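Local coordinates for protein chitosanase (Gynuella sunshinyii YC6258, PDB 6X2Q) that probably hydrolyses chitosan as a member of glycoside hydrolase family 46, and here holds a bound glucosamine oligosaccharide in its cleft, at residues S16-N21 and I231-D236; D35-T40 and S48-M53; W180-L185 and S213-L218; K189-H194 and D202-S207. All blocks are in the same frame, centred on the assembly; numbering follows the deposited sequence.

Interaction 1: residues S16-N21 and I231-D236; sequences SIFANN and ISTWGD. Unlike the reference sequence in segment 16-21: Ala19 (reference Glu).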
loop_
_atom_site.group_PDB
_atom_site.type_symbol
_atom_site.label_atom_id
_atom_site.label_comp_id
_atom_site.label_asym_id
_atom_site.label_seq_id
_atom_site.Cartn_x
_atom_site.Cartn_y
_atom_site.Cartn_z
ATOM N N SER A 16 2.704 6.507 -4.630
ATOM C CA SER A 16 3.485 6.085 -5.780
ATOM C C SER A 16 4.941 6.532 -5.641
ATOM O O SER A 16 5.868 5.752 -5.888
ATOM C CB SER A 16 2.847 6.625 -7.060
ATOM O OG SER A 16 3.512 6.104 -8.192
ATOM N N ILE A 17 5.159 7.779 -5.220
ATOM C CA ILE A 17 6.518 8.251 -4.969
ATOM C C ILE A 17 7.157 7.453 -3.841
ATOM O O ILE A 17 8.315 7.037 -3.938
ATOM C CB ILE A 17 6.514 9.759 -4.662
ATOM C CG1 ILE A 17 6.218 10.564 -5.929
ATOM C CG2 ILE A 17 7.854 10.191 -4.054
ATOM C CD1 ILE A 17 5.849 12.014 -5.661
ATOM N N PHE A 18 6.408 7.213 -2.763
ATOM C CA PHE A 18 6.930 6.433 -1.650
ATOM C C PHE A 18 7.521 5.126 -2.132
ATOM O O PHE A 18 8.607 4.727 -1.700
ATOM C CB PHE A 18 5.826 6.151 -0.628
ATOM C CG PHE A 18 5.504 7.316 0.256
ATOM C CD1 PHE A 18 6.251 8.485 0.184
ATOM C CD2 PHE A 18 4.448 7.247 1.151
ATOM C CE1 PHE A 18 5.945 9.569 0.975
ATOM C CE2 PHE A 18 4.144 8.323 1.961
ATOM C CZ PHE A 18 4.900 9.490 1.883
ATOM N N ALA A 19 6.832 4.457 -3.041
ATOM C CA ALA A 19 7.173 3.094 -3.401
ATOM C C ALA A 19 8.078 3.006 -4.622
ATOM O O ALA A 19 8.902 2.094 -4.701
ATOM C CB ALA A 19 5.895 2.296 -3.650
ATOM N N ASN A 20 7.947 3.930 -5.578
ATOM C CA ASN A 20 8.624 3.807 -6.867
ATOM C C ASN A 20 9.334 5.080 -7.305
ATOM O O ASN A 20 9.816 5.136 -8.441
ATOM C CB ASN A 20 7.625 3.395 -7.949
ATOM C CG ASN A 20 6.989 2.056 -7.662
ATOM O OD1 ASN A 20 5.790 1.872 -7.859
ATOM N ND2 ASN A 20 7.794 1.113 -7.169
ATOM N N ASN A 21 9.379 6.106 -6.451
ATOM C CA ASN A 21 10.019 7.393 -6.749
ATOM C C ASN A 21 9.459 8.069 -8.003
ATOM O O ASN A 21 10.184 8.755 -8.732
ATOM C CB ASN A 21 11.538 7.246 -6.862
ATOM C CG ASN A 21 12.263 8.560 -6.608
ATOM O OD1 ASN A 21 11.722 9.459 -5.959
ATOM N ND2 ASN A 21 13.480 8.686 -7.134
ATOM N N ILE A 231 7.213 16.419 -1.693
ATOM C CA ILE A 231 7.687 15.097 -1.302
ATOM C C ILE A 231 9.078 14.903 -1.889
ATOM O O ILE A 231 9.273 15.089 -3.094
ATOM C CB ILE A 231 6.739 13.983 -1.790
ATOM C CG1 ILE A 231 5.326 14.189 -1.236
ATOM C CG2 ILE A 231 7.266 12.632 -1.354
ATOM C CD1 ILE A 231 5.239 14.022 0.291
ATOM N N SER A 232 10.045 14.519 -1.045
ATOM C CA SER A 232 11.400 14.263 -1.534
ATOM C C SER A 232 12.019 13.042 -0.863
ATOM O O SER A 232 13.232 13.003 -0.627
ATOM C CB SER A 232 12.308 15.479 -1.331
ATOM O OG SER A 232 12.100 16.060 -0.064
ATOM N N THR A 233 11.193 12.043 -0.564
ATOM C CA THR A 233 11.558 10.812 0.126
ATOM C C THR A 233 12.884 10.213 -0.327
ATOM O O THR A 233 13.673 9.759 0.507
ATOM C CB THR A 233 10.447 9.778 -0.072
ATOM O OG1 THR A 233 9.174 10.382 0.216
ATOM C CG2 THR A 233 10.675 8.559 0.831
ATOM N N TRP A 234 13.149 10.208 -1.635
ATOM C CA TRP A 234 14.321 9.528 -2.180
ATOM C C TRP A 234 15.366 10.494 -2.718
ATOM O O TRP A 234 16.207 10.095 -3.532
ATOM C CB TRP A 234 13.910 8.561 -3.288
ATOM C CG TRP A 234 12.923 7.531 -2.865
ATOM C CD1 TRP A 234 11.572 7.540 -3.096
ATOM C CD2 TRP A 234 13.204 6.320 -2.151
ATOM N NE1 TRP A 234 10.996 6.411 -2.560
ATOM C CE2 TRP A 234 11.976 5.641 -1.983
ATOM C CE3 TRP A 234 14.377 5.736 -1.645
ATOM C CZ2 TRP A 234 11.888 4.404 -1.325
ATOM C CZ3 TRP A 234 14.288 4.511 -0.989
ATOM C CH2 TRP A 234 13.051 3.863 -0.831
ATOM N N GLY A 235 15.325 11.754 -2.291
ATOM C CA GLY A 235 16.247 12.749 -2.798
ATOM C C GLY A 235 15.607 13.643 -3.843
ATOM O O GLY A 235 15.748 14.867 -3.786
ATOM N N ASP A 236 14.892 13.046 -4.797
ATOM C CA ASP A 236 14.223 13.822 -5.836
ATOM C C ASP A 236 13.057 14.609 -5.250
ATOM O O ASP A 236 12.261 14.070 -4.473
ATOM C CB ASP A 236 13.728 12.898 -6.941
ATOM C CG ASP A 236 14.829 12.056 -7.516
ATOM O OD1 ASP A 236 15.420 12.469 -8.534
ATOM O OD2 ASP A 236 15.110 10.987 -6.934
#

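Interaction 2: residues D35-T40 and S48-M53; sequences DGRGIT and SATGDM. With GCS (2-amino-2-deoxy-beta-D-glucopyranose), chain B; GCS (2-amino-2-deoxy-beta-D-glucopyranose), chain C.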
loop_
_atom_site.group_PDB
_atom_site.type_symbol
_atom_site.label_atom_id
_atom_site.label_comp_id
_atom_site.label_asym_id
_atom_site.label_seq_id
_atom_site.Cartn_x
_atom_site.Cartn_y
_atom_site.Cartn_z
ATOM N N ASP A 35 11.846 -10.711 -0.867
ATOM C CA ASP A 35 11.237 -10.283 0.386
ATOM C C ASP A 35 10.294 -11.343 0.928
ATOM O O ASP A 35 9.492 -11.048 1.821
ATOM C CB ASP A 35 10.489 -8.953 0.205
ATOM C CG ASP A 35 9.343 -9.031 -0.845
ATOM O OD1 ASP A 35 9.202 -10.067 -1.550
ATOM O OD2 ASP A 35 8.575 -8.044 -0.961
ATOM N N GLY A 36 10.356 -12.558 0.396
ATOM C CA GLY A 36 9.445 -13.618 0.768
ATOM C C GLY A 36 8.084 -13.580 0.094
ATOM O O GLY A 36 7.224 -14.408 0.422
ATOM N N ARG A 37 7.845 -12.652 -0.827
ATOM C CA ARG A 37 6.508 -12.476 -1.379
ATOM C C ARG A 37 6.416 -12.899 -2.841
ATOM O O ARG A 37 5.339 -12.799 -3.438
ATOM C CB ARG A 37 6.065 -11.016 -1.198
ATOM C CG ARG A 37 5.968 -10.595 0.294
ATOM C CD ARG A 37 5.161 -9.291 0.503
ATOM N NE ARG A 37 5.050 -8.931 1.921
ATOM C CZ ARG A 37 5.958 -8.210 2.588
ATOM N NH1 ARG A 37 7.043 -7.772 1.960
ATOM N NH2 ARG A 37 5.789 -7.928 3.879
ATOM N N GLY A 38 7.510 -13.389 -3.421
ATOM C CA GLY A 38 7.490 -13.822 -4.812
ATOM C C GLY A 38 7.602 -12.646 -5.751
ATOM O O GLY A 38 8.495 -11.797 -5.611
ATOM N N ILE A 39 6.694 -12.590 -6.718
ATOM C CA ILE A 39 6.611 -11.471 -7.646
ATOM C C ILE A 39 5.708 -10.403 -7.043
ATOM O O ILE A 39 4.594 -10.703 -6.586
ATOM C CB ILE A 39 6.079 -11.929 -9.014
ATOM C CG1 ILE A 39 6.894 -13.116 -9.521
ATOM C CG2 ILE A 39 6.088 -10.764 -10.010
ATOM C CD1 ILE A 39 6.667 -13.459 -10.980
ATOM N N THR A 40 6.191 -9.162 -7.042
ATOM C CA THR A 40 5.433 -7.990 -6.628
ATOM C C THR A 40 5.087 -7.184 -7.868
ATOM O O THR A 40 5.977 -6.871 -8.662
ATOM C CB THR A 40 6.246 -7.128 -5.650
ATOM O OG1 THR A 40 6.395 -7.832 -4.413
ATOM C CG2 THR A 40 5.555 -5.776 -5.392
ATOM N N SER A 48 2.627 -12.452 -5.454
ATOM C CA SER A 48 2.353 -13.871 -5.664
ATOM C C SER A 48 2.010 -14.575 -4.361
ATOM O O SER A 48 1.091 -15.404 -4.310
ATOM C CB SER A 48 3.560 -14.564 -6.299
ATOM O OG SER A 48 4.035 -13.875 -7.435
ATOM N N ALA A 49 2.791 -14.318 -3.307
ATOM C CA ALA A 49 2.608 -15.044 -2.053
ATOM C C ALA A 49 1.344 -14.639 -1.290
ATOM O O ALA A 49 0.831 -15.447 -0.510
ATOM C CB ALA A 49 3.835 -14.862 -1.159
ATOM N N THR A 50 0.812 -13.432 -1.487
ATOM C CA THR A 50 -0.209 -12.925 -0.572
ATOM C C THR A 50 -1.631 -12.933 -1.131
ATOM O O THR A 50 -2.522 -12.386 -0.475
ATOM C CB THR A 50 0.127 -11.501 -0.086
ATOM O OG1 THR A 50 0.309 -10.613 -1.202
ATOM C CG2 THR A 50 1.375 -11.503 0.819
ATOM N N GLY A 51 -1.835 -13.479 -2.326
ATOM C CA GLY A 51 -3.189 -13.656 -2.877
ATOM C C GLY A 51 -3.792 -12.477 -3.613
ATOM O O GLY A 51 -4.825 -12.673 -4.209
ATOM N N ASP A 52 -3.172 -11.307 -3.599
ATOM C CA ASP A 52 -3.800 -10.132 -4.251
ATOM C C ASP A 52 -3.452 -10.134 -5.733
ATOM O O ASP A 52 -4.254 -9.687 -6.505
ATOM C CB ASP A 52 -3.633 -8.832 -3.452
ATOM C CG ASP A 52 -2.209 -8.395 -3.228
ATOM O OD1 ASP A 52 -1.992 -7.219 -3.022
ATOM O OD2 ASP A 52 -1.353 -9.243 -3.274
ATOM N N MET A 53 -2.317 -10.716 -6.099
ATOM C CA MET A 53 -1.981 -10.853 -7.533
ATOM C C MET A 53 -2.975 -11.838 -8.161
ATOM O O MET A 53 -3.409 -11.599 -9.261
ATOM C CB MET A 53 -0.556 -11.351 -7.737
ATOM C CG MET A 53 -0.314 -11.853 -9.114
ATOM S SD MET A 53 1.369 -12.312 -9.409
ATOM C CE MET A 53 2.163 -10.723 -9.412
HETATM C C1 GCS B . 1.756 -6.250 0.581
HETATM C C2 GCS B . 0.702 -7.161 -0.016
HETATM C C3 GCS B . -0.385 -7.381 0.996
HETATM C C4 GCS B . 0.153 -8.009 2.271
HETATM C C5 GCS B . 1.444 -7.246 2.584
HETATM C C6 GCS B . 2.268 -7.755 3.735
HETATM N N2 GCS B . 0.181 -6.721 -1.259
HETATM O O1 GCS B . 2.887 -5.928 -0.226
HETATM O O3 GCS B . -1.283 -8.232 0.405
HETATM O O4 GCS B . -0.704 -8.322 3.006
HETATM O O5 GCS B . 2.312 -7.119 1.487
HETATM O O6 GCS B . 2.320 -9.141 3.800
HETATM C C1 GCS C . 6.378 -4.875 -1.238
HETATM C C2 GCS C . 6.568 -4.917 0.377
HETATM C C3 GCS C . 5.071 -5.303 0.822
HETATM C C4 GCS C . 3.871 -4.626 0.073
HETATM C C5 GCS C . 3.860 -4.161 -1.393
HETATM C C6 GCS C . 3.185 -3.089 -1.422
HETATM N N2 GCS C . 7.512 -5.775 0.819
HETATM O O1 GCS C . 7.600 -4.387 -1.621
HETATM O O3 GCS C . 5.013 -4.676 2.120
HETATM O O5 GCS C . 5.313 -4.124 -1.703
HETATM O O6 GCS C . 3.538 -2.284 -2.560
#

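Interaction 3: residues W180-L185 and S213-L218; sequences WLKTFL and SLMKLL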
loop_
_atom_site.group_PDB
_atom_site.type_symbol
_atom_site.label_atom_id
_atom_site.label_comp_id
_atom_site.label_asym_id
_atom_site.label_seq_id
_atom_site.Cartn_x
_atom_site.Cartn_y
_atom_site.Cartn_z
ATOM N N TRP A 180 -2.438 10.926 18.403
ATOM C CA TRP A 180 -2.651 9.552 17.958
ATOM C C TRP A 180 -1.864 9.272 16.690
ATOM O O TRP A 180 -1.224 8.222 16.567
ATOM C CB TRP A 180 -4.139 9.290 17.729
ATOM C CG TRP A 180 -4.466 7.836 17.474
ATOM C CD1 TRP A 180 -4.996 6.950 18.368
ATOM C CD2 TRP A 180 -4.308 7.113 16.241
ATOM N NE1 TRP A 180 -5.162 5.720 17.774
ATOM C CE2 TRP A 180 -4.739 5.794 16.473
ATOM C CE3 TRP A 180 -3.828 7.451 14.969
ATOM C CZ2 TRP A 180 -4.702 4.805 15.482
ATOM C CZ3 TRP A 180 -3.795 6.472 13.981
ATOM C CH2 TRP A 180 -4.223 5.162 14.247
ATOM N N LEU A 181 -1.880 10.220 15.751
ATOM C CA LEU A 181 -1.195 10.041 14.477
ATOM C C LEU A 181 0.316 9.994 14.665
ATOM O O LEU A 181 0.997 9.200 14.014
ATOM C CB LEU A 181 -1.590 11.158 13.495
ATOM C CG LEU A 181 -0.965 11.117 12.085
ATOM C CD1 LEU A 181 -1.159 9.751 11.434
ATOM C CD2 LEU A 181 -1.463 12.232 11.165
ATOM N N LYS A 182 0.862 10.841 15.539
ATOM C CA LYS A 182 2.310 10.836 15.737
ATOM C C LYS A 182 2.771 9.507 16.332
ATOM O O LYS A 182 3.789 8.935 15.910
ATOM C CB LYS A 182 2.715 12.002 16.632
ATOM C CG LYS A 182 4.177 12.401 16.504
ATOM C CD LYS A 182 4.710 12.917 17.814
ATOM C CE LYS A 182 5.326 14.316 17.678
ATOM N NZ LYS A 182 6.167 14.650 18.881
ATOM N N THR A 183 2.008 8.993 17.293
ATOM C CA THR A 183 2.289 7.688 17.863
ATOM C C THR A 183 2.218 6.593 16.796
ATOM O O THR A 183 3.081 5.703 16.744
ATOM C CB THR A 183 1.296 7.423 18.994
ATOM O OG1 THR A 183 1.369 8.494 19.948
ATOM C CG2 THR A 183 1.600 6.125 19.688
ATOM N N PHE A 184 1.204 6.652 15.925
ATOM C CA PHE A 184 1.073 5.641 14.872
ATOM C C PHE A 184 2.284 5.659 13.949
ATOM O O PHE A 184 2.804 4.611 13.574
ATOM C CB PHE A 184 -0.212 5.872 14.064
ATOM C CG PHE A 184 -0.368 4.920 12.884
ATOM C CD1 PHE A 184 -0.887 3.639 13.064
ATOM C CD2 PHE A 184 0.030 5.301 11.606
ATOM C CE1 PHE A 184 -1.031 2.775 11.992
ATOM C CE2 PHE A 184 -0.115 4.442 10.532
ATOM C CZ PHE A 184 -0.641 3.177 10.723
ATOM N N LEU A 185 2.735 6.849 13.551
ATOM C CA LEU A 185 3.878 6.930 12.652
ATOM C C LEU A 185 5.143 6.377 13.311
ATOM O O LEU A 185 5.932 5.683 12.658
ATOM C CB LEU A 185 4.082 8.376 12.195
ATOM C CG LEU A 185 2.920 8.990 11.397
ATOM C CD1 LEU A 185 3.198 10.471 11.077
ATOM C CD2 LEU A 185 2.632 8.173 10.129
ATOM N N SER A 213 8.398 11.116 5.696
ATOM C CA SER A 213 7.674 12.123 4.912
ATOM C C SER A 213 6.309 12.436 5.525
ATOM O O SER A 213 5.915 13.602 5.620
ATOM C CB SER A 213 7.505 11.656 3.469
ATOM O OG SER A 213 8.753 11.596 2.807
ATOM N N LEU A 214 5.564 11.410 5.942
ATOM C CA LEU A 214 4.298 11.671 6.616
ATOM C C LEU A 214 4.510 12.435 7.920
ATOM O O LEU A 214 3.702 13.301 8.279
ATOM C CB LEU A 214 3.571 10.355 6.870
ATOM C CG LEU A 214 3.213 9.501 5.646
ATOM C CD1 LEU A 214 2.823 8.081 6.065
ATOM C CD2 LEU A 214 2.101 10.157 4.861
ATOM N N MET A 215 5.570 12.104 8.665
ATOM C CA MET A 215 5.884 12.844 9.882
ATOM C C MET A 215 6.223 14.300 9.575
ATOM O O MET A 215 5.847 15.206 10.328
ATOM C CB MET A 215 7.040 12.166 10.628
ATOM C CG MET A 215 7.392 12.827 11.944
ATOM S SD MET A 215 6.114 12.565 13.195
ATOM C CE MET A 215 6.411 10.858 13.661
ATOM N N LYS A 216 6.948 14.542 8.480
ATOM C CA LYS A 216 7.291 15.904 8.091
ATOM C C LYS A 216 6.023 16.723 7.815
ATOM O O LYS A 216 5.862 17.838 8.337
ATOM C CB LYS A 216 8.225 15.858 6.876
ATOM C CG LYS A 216 8.698 17.214 6.343
ATOM C CD LYS A 216 9.241 17.117 4.895
ATOM C CE LYS A 216 8.113 17.171 3.827
ATOM N NZ LYS A 216 8.631 17.365 2.421
ATOM N N LEU A 217 5.087 16.157 7.033
ATOM C CA LEU A 217 3.809 16.826 6.800
ATOM C C LEU A 217 3.082 17.089 8.111
ATOM O O LEU A 217 2.477 18.152 8.293
ATOM C CB LEU A 217 2.920 15.998 5.859
ATOM C CG LEU A 217 3.481 15.709 4.464
ATOM C CD1 LEU A 217 2.496 14.929 3.618
ATOM C CD2 LEU A 217 3.874 17.004 3.765
ATOM N N LEU A 218 3.124 16.131 9.038
ATOM C CA LEU A 218 2.456 16.345 10.315
ATOM C C LEU A 218 3.124 17.472 11.097
ATOM O O LEU A 218 2.438 18.340 11.645
ATOM C CB LEU A 218 2.431 15.051 11.127
ATOM C CG LEU A 218 1.865 15.170 12.547
ATOM C CD1 LEU A 218 0.429 15.722 12.522
ATOM C CD2 LEU A 218 1.904 13.818 13.247
#

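Interaction 4: residues K189-H194 and D202-S207; sequences KQVLRH and DEWSES. With GCS (2-amino-2-deoxy-beta-D-glucopyranose), chain C.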
loop_
_atom_site.group_PDB
_atom_site.type_symbol
_atom_site.label_atom_id
_atom_site.label_comp_id
_atom_site.label_asym_id
_atom_site.label_seq_id
_atom_site.Cartn_x
_atom_site.Cartn_y
_atom_site.Cartn_z
ATOM N N LYS A 189 7.255 3.167 11.992
ATOM C CA LYS A 189 8.680 3.148 11.687
ATOM C C LYS A 189 9.390 2.032 12.462
ATOM O O LYS A 189 10.262 1.346 11.917
ATOM C CB LYS A 189 9.287 4.519 11.978
ATOM C CG LYS A 189 10.776 4.643 11.638
ATOM C CD LYS A 189 11.103 6.090 11.302
ATOM C CE LYS A 189 12.510 6.273 10.741
ATOM N NZ LYS A 189 13.066 7.598 11.175
ATOM N N GLN A 190 8.987 1.801 13.714
ATOM C CA GLN A 190 9.587 0.727 14.501
ATOM C C GLN A 190 9.313 -0.635 13.879
ATOM O O GLN A 190 10.188 -1.514 13.883
ATOM C CB GLN A 190 9.063 0.770 15.934
ATOM C CG GLN A 190 9.725 1.838 16.796
ATOM C CD GLN A 190 8.889 2.216 18.002
ATOM O OE1 GLN A 190 8.096 1.417 18.503
ATOM N NE2 GLN A 190 9.061 3.441 18.474
ATOM N N VAL A 191 8.103 -0.830 13.336
ATOM C CA VAL A 191 7.775 -2.109 12.703
ATOM C C VAL A 191 8.555 -2.281 11.404
ATOM O O VAL A 191 9.044 -3.379 11.099
ATOM C CB VAL A 191 6.255 -2.223 12.472
ATOM C CG1 VAL A 191 5.909 -3.300 11.435
ATOM C CG2 VAL A 191 5.479 -2.438 13.794
ATOM N N LEU A 192 8.679 -1.215 10.610
ATOM C CA LEU A 192 9.454 -1.315 9.377
ATOM C C LEU A 192 10.926 -1.633 9.672
ATOM O O LEU A 192 11.559 -2.406 8.939
ATOM C CB LEU A 192 9.316 -0.025 8.565
ATOM C CG LEU A 192 7.939 0.204 7.889
ATOM C CD1 LEU A 192 7.850 1.584 7.192
ATOM C CD2 LEU A 192 7.548 -0.949 6.910
ATOM N N ARG A 193 11.481 -1.047 10.746
ATOM C CA ARG A 193 12.865 -1.323 11.126
ATOM C C ARG A 193 13.018 -2.706 11.738
ATOM O O ARG A 193 14.080 -3.327 11.601
ATOM C CB ARG A 193 13.376 -0.275 12.124
ATOM C CG ARG A 193 13.737 1.075 11.515
ATOM C CD ARG A 193 15.151 1.539 11.900
ATOM N NE ARG A 193 15.450 2.852 11.327
ATOM C CZ ARG A 193 15.689 3.076 10.032
ATOM N NH1 ARG A 193 15.692 2.067 9.166
ATOM N NH2 ARG A 193 15.934 4.313 9.600
ATOM N N HIS A 194 11.992 -3.201 12.426
ATOM C CA HIS A 194 12.091 -4.443 13.195
ATOM C C HIS A 194 10.855 -5.293 13.003
ATOM O O HIS A 194 10.106 -5.555 13.951
ATOM C CB HIS A 194 12.314 -4.136 14.676
ATOM C CG HIS A 194 13.605 -3.441 14.930
ATOM N ND1 HIS A 194 13.675 -2.176 15.474
ATOM C CD2 HIS A 194 14.878 -3.809 14.653
ATOM C CE1 HIS A 194 14.941 -1.808 15.549
ATOM N NE2 HIS A 194 15.691 -2.780 15.056
ATOM N N ASP A 202 14.979 -6.368 5.221
ATOM C CA ASP A 202 15.749 -5.502 4.331
ATOM C C ASP A 202 14.835 -4.601 3.508
ATOM O O ASP A 202 15.073 -3.393 3.399
ATOM C CB ASP A 202 16.620 -6.342 3.391
ATOM C CG ASP A 202 17.772 -7.029 4.099
ATOM O OD1 ASP A 202 18.257 -8.049 3.546
ATOM O OD2 ASP A 202 18.199 -6.547 5.182
ATOM N N GLU A 203 13.808 -5.187 2.877
ATOM C CA GLU A 203 12.868 -4.403 2.078
ATOM C C GLU A 203 12.260 -3.281 2.907
ATOM O O GLU A 203 12.304 -2.108 2.524
ATOM C CB GLU A 203 11.764 -5.310 1.532
ATOM C CG GLU A 203 11.922 -5.698 0.089
ATOM C CD GLU A 203 11.688 -4.542 -0.863
ATOM O OE1 GLU A 203 12.679 -4.021 -1.421
ATOM O OE2 GLU A 203 10.514 -4.159 -1.060
ATOM N N TRP A 204 11.707 -3.625 4.065
ATOM C CA TRP A 204 10.961 -2.644 4.838
ATOM C C TRP A 204 11.886 -1.633 5.507
ATOM O O TRP A 204 11.580 -0.434 5.542
ATOM C CB TRP A 204 10.101 -3.361 5.871
ATOM C CG TRP A 204 8.808 -3.855 5.316
ATOM C CD1 TRP A 204 8.433 -3.891 3.998
ATOM C CD2 TRP A 204 7.709 -4.379 6.064
ATOM N NE1 TRP A 204 7.164 -4.414 3.883
ATOM C CE2 TRP A 204 6.697 -4.715 5.139
ATOM C CE3 TRP A 204 7.482 -4.598 7.427
ATOM C CZ2 TRP A 204 5.475 -5.250 5.539
ATOM C CZ3 TRP A 204 6.263 -5.124 7.824
ATOM C CH2 TRP A 204 5.277 -5.448 6.884
ATOM N N SER A 205 13.021 -2.096 6.041
ATOM C CA SER A 205 13.950 -1.192 6.707
ATOM C C SER A 205 14.385 -0.050 5.788
ATOM O O SER A 205 14.473 1.103 6.218
ATOM C CB SER A 205 15.171 -1.967 7.208
ATOM O OG SER A 205 16.005 -1.101 7.952
ATOM N N GLU A 206 14.649 -0.345 4.519
ATOM C CA GLU A 206 15.042 0.693 3.573
ATOM C C GLU A 206 13.882 1.589 3.143
ATOM O O GLU A 206 14.094 2.506 2.340
ATOM C CB GLU A 206 15.669 0.049 2.335
ATOM C CG GLU A 206 16.933 -0.743 2.626
ATOM C CD GLU A 206 17.786 -0.952 1.384
ATOM O OE1 GLU A 206 18.595 -0.048 1.061
ATOM O OE2 GLU A 206 17.644 -2.012 0.728
ATOM N N SER A 207 12.666 1.348 3.622
ATOM C CA SER A 207 11.516 2.119 3.174
ATOM C C SER A 207 11.012 3.117 4.218
ATOM O O SER A 207 9.919 3.659 4.057
ATOM C CB SER A 207 10.383 1.175 2.776
ATOM O OG SER A 207 9.604 0.840 3.920
HETATM C C1 GCS C . 6.378 -4.875 -1.238
HETATM C C2 GCS C . 6.568 -4.917 0.377
HETATM C C3 GCS C . 5.071 -5.303 0.822
HETATM C C4 GCS C . 3.871 -4.626 0.073
HETATM C C5 GCS C . 3.860 -4.161 -1.393
HETATM C C6 GCS C . 3.185 -3.089 -1.422
HETATM N N2 GCS C . 7.512 -5.775 0.819
HETATM O O1 GCS C . 7.600 -4.387 -1.621
HETATM O O3 GCS C . 5.013 -4.676 2.120
HETATM O O5 GCS C . 5.313 -4.124 -1.703
HETATM O O6 GCS C . 3.538 -2.284 -2.560
#

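Interaction 1: residues S16-N21 and I231-D236
Trp234 lies against the end of helix 5-20 with almost every atom of its five-membered ring in touch. Its CB starts 3.6 Å from Asn21 OD1. With CG anti to the carbonyl carbon, CD1 comes within 3.4 Å of Asn21 OD1, the amide and ring planes standing 60° apart. NE1 donates to Phe18 O at 3.0 Å, bent to 139° and from above that carbonyl's plane; its second bond, to Ile17 O at 3.1 Å, is weak. Further along, CZ2 passes 3.3 Å from Phe18 O. Asn21 ND2 reaches Asp236 OD2 at 2.8 Å, nearly straight (172°), in the plane of the amide but from above that of the carboxylate. Were Asn21 replaced by an alanine, the Asp236 carboxylate would probably lose its amide donor and Trp234 CB its cover. Ile17 CG2 meets Ile231 CG2 at 3.7 Å. The contact fastens the C-terminal turn of helix 5-20 to the type I turn Ser232-Gly235 between antiparallel strands 229-231 and 238-240, while Phe18 also packs on helix 209-219.

Interaction 2: residues D35-T40 and S48-M53
Ser48 and Ile39 are paired reciprocally. Ser48 N donates to Ile39 O at 2.9 Å in the carbonyl plane, and Ile39 N donates to Ser48 OG at 3.0 Å. Because OG stands anti to its own carbonyl carbon (chi1 -50°), it can reach back to that N-H, passing 3.2 Å from Ile39 CB. Ala49 N bonds to Arg37 O, whose place is less sure. Ile39 CG2 and Met53 CE meet at 4.0 Å, the side chains running askew. A side chain on Gly38 would run into Ser48 CB, and its positive phi also suits glycine.

Asp35, Arg37, Thr50 and Asp52 instead line the sugar-binding pocket and meet two glucosamine units. Arg37, extended from CG to NE, has C3 of the chain C sugar over one guanidinium face, 3.5 Å from Arg37 CZ, and turns an edge to O6 of the chain B sugar, which accepts a weak bond from Arg37 NE. NH1 also bonds to Thr200; its long salt bridge to Asp35 OD2 is doubtful, because the place of NH1 is less sure. Asp52 OD1 takes the chain B sugar's N2 at 2.8 Å and also bonds to Tyr118; Asp52 OD2 accepts from Thr50 OG1, above the carboxylate plane, and from Thr47 N. The contact joins strand 39-41 to the start of helix 52-63, with helix 93-100 packed on Ile39 and Met53, and Trp204 of helix 201-205 beside Arg37.

Interaction 3: residues W180-L185 and S213-L218
Leu185 and Leu218 are the main bumps, each filling a hollow on the facing helix. Leu185 splits its branches: CD1 presses on the backbone at Met215 CA, 3.8 Å away, whereas CD2 goes to Leu214 CB at 4.0 Å, the two leucines meeting at roughly a right angle. In return Leu218 CD2 settles between Leu181 CG (4.1 Å), the backbone at Lys182 CA (3.9 Å) and Leu185 CD1 (4.2 Å); Leu181 and Leu218 slide past each other in opposite senses. Met215 closes the outer side. Bends at chi2 (70°) and chi3 (76°) curl its chain back, bringing CE to 3.7 Å from Leu185 CB and SD to 3.8 Å from Lys182 CG, where the aliphatic part of the lysine lies across it. The packing is apolar throughout, between short axes that run antiparallel (160°). In the fold it joins helix 177-193 to helix 209-219; Leu135 of helix 134-147 touches both Leu181 and Leu218, and helix 156-167 packs against Trp180 and Phe184.

Interaction 4: residues K189-H194 and D202-S207
Trp204 O, 3.8 Å from Leu192 CB, is gripped by two donors: Ser207 N at 2.8 Å and Ser207 OG at 2.9 Å, the hydroxyl arriving in the carbonyl plane on a lone pair. Ser207 OG, which also bonds to Gln146, lies 3.8 Å from Leu192 CD1. The other branch of that leucine carries the contact: Leu192 CD2 packs obliquely on the indole, 3.5 Å from Trp204 CD2, the side chains crossing at about a right angle. Val191 CG1 adds to this beside Trp204 CZ3 at 4.1 Å. Held so, and with CG anti to its carbonyl carbon (chi1 -83°), the indole points NE1 into the cleft, where it donates to O3 of the chain C glucosamine at 2.8 Å (149°). With an alanine in place of this tryptophan, O3 of the sugar would probably lose its N-H donor and a gap would open beside Leu192 CD2. At the surface, Arg193 NH1 makes a weak, bent bond to Ser205 O at 3.3 Å. The contact joins the C-terminal end of helix 177-193 to short helix 201-205; Gln146 and His147, at the end of helix 134-147, border Leu192 and Trp204, and Val211 of helix 209-219 backs Leu192.

Interaction 1 brings residues 16-21 and 231-236 together and so closes a loop that contains the other three. Within it interaction 2 closes first, and interaction 4 is nested inside interaction 3, both using helix 177-193. Interactions 2 and 3 lie on opposite sides of the chain's centre, their centres about 28 Å apart. Interactions 2 and 4, about 18 Å between centres, both touch the chain C glucosamine, and Arg37 NH2 packs on Trp204 CZ2 at 3.2 Å, so segments distant in sequence line one cleft. Interaction 1 joins interaction 3 through a probable hydrogen bond, Thr233 OG1 to Ser213 OG at 2.9 Å, linking the chain's C-terminal part to the helical packing.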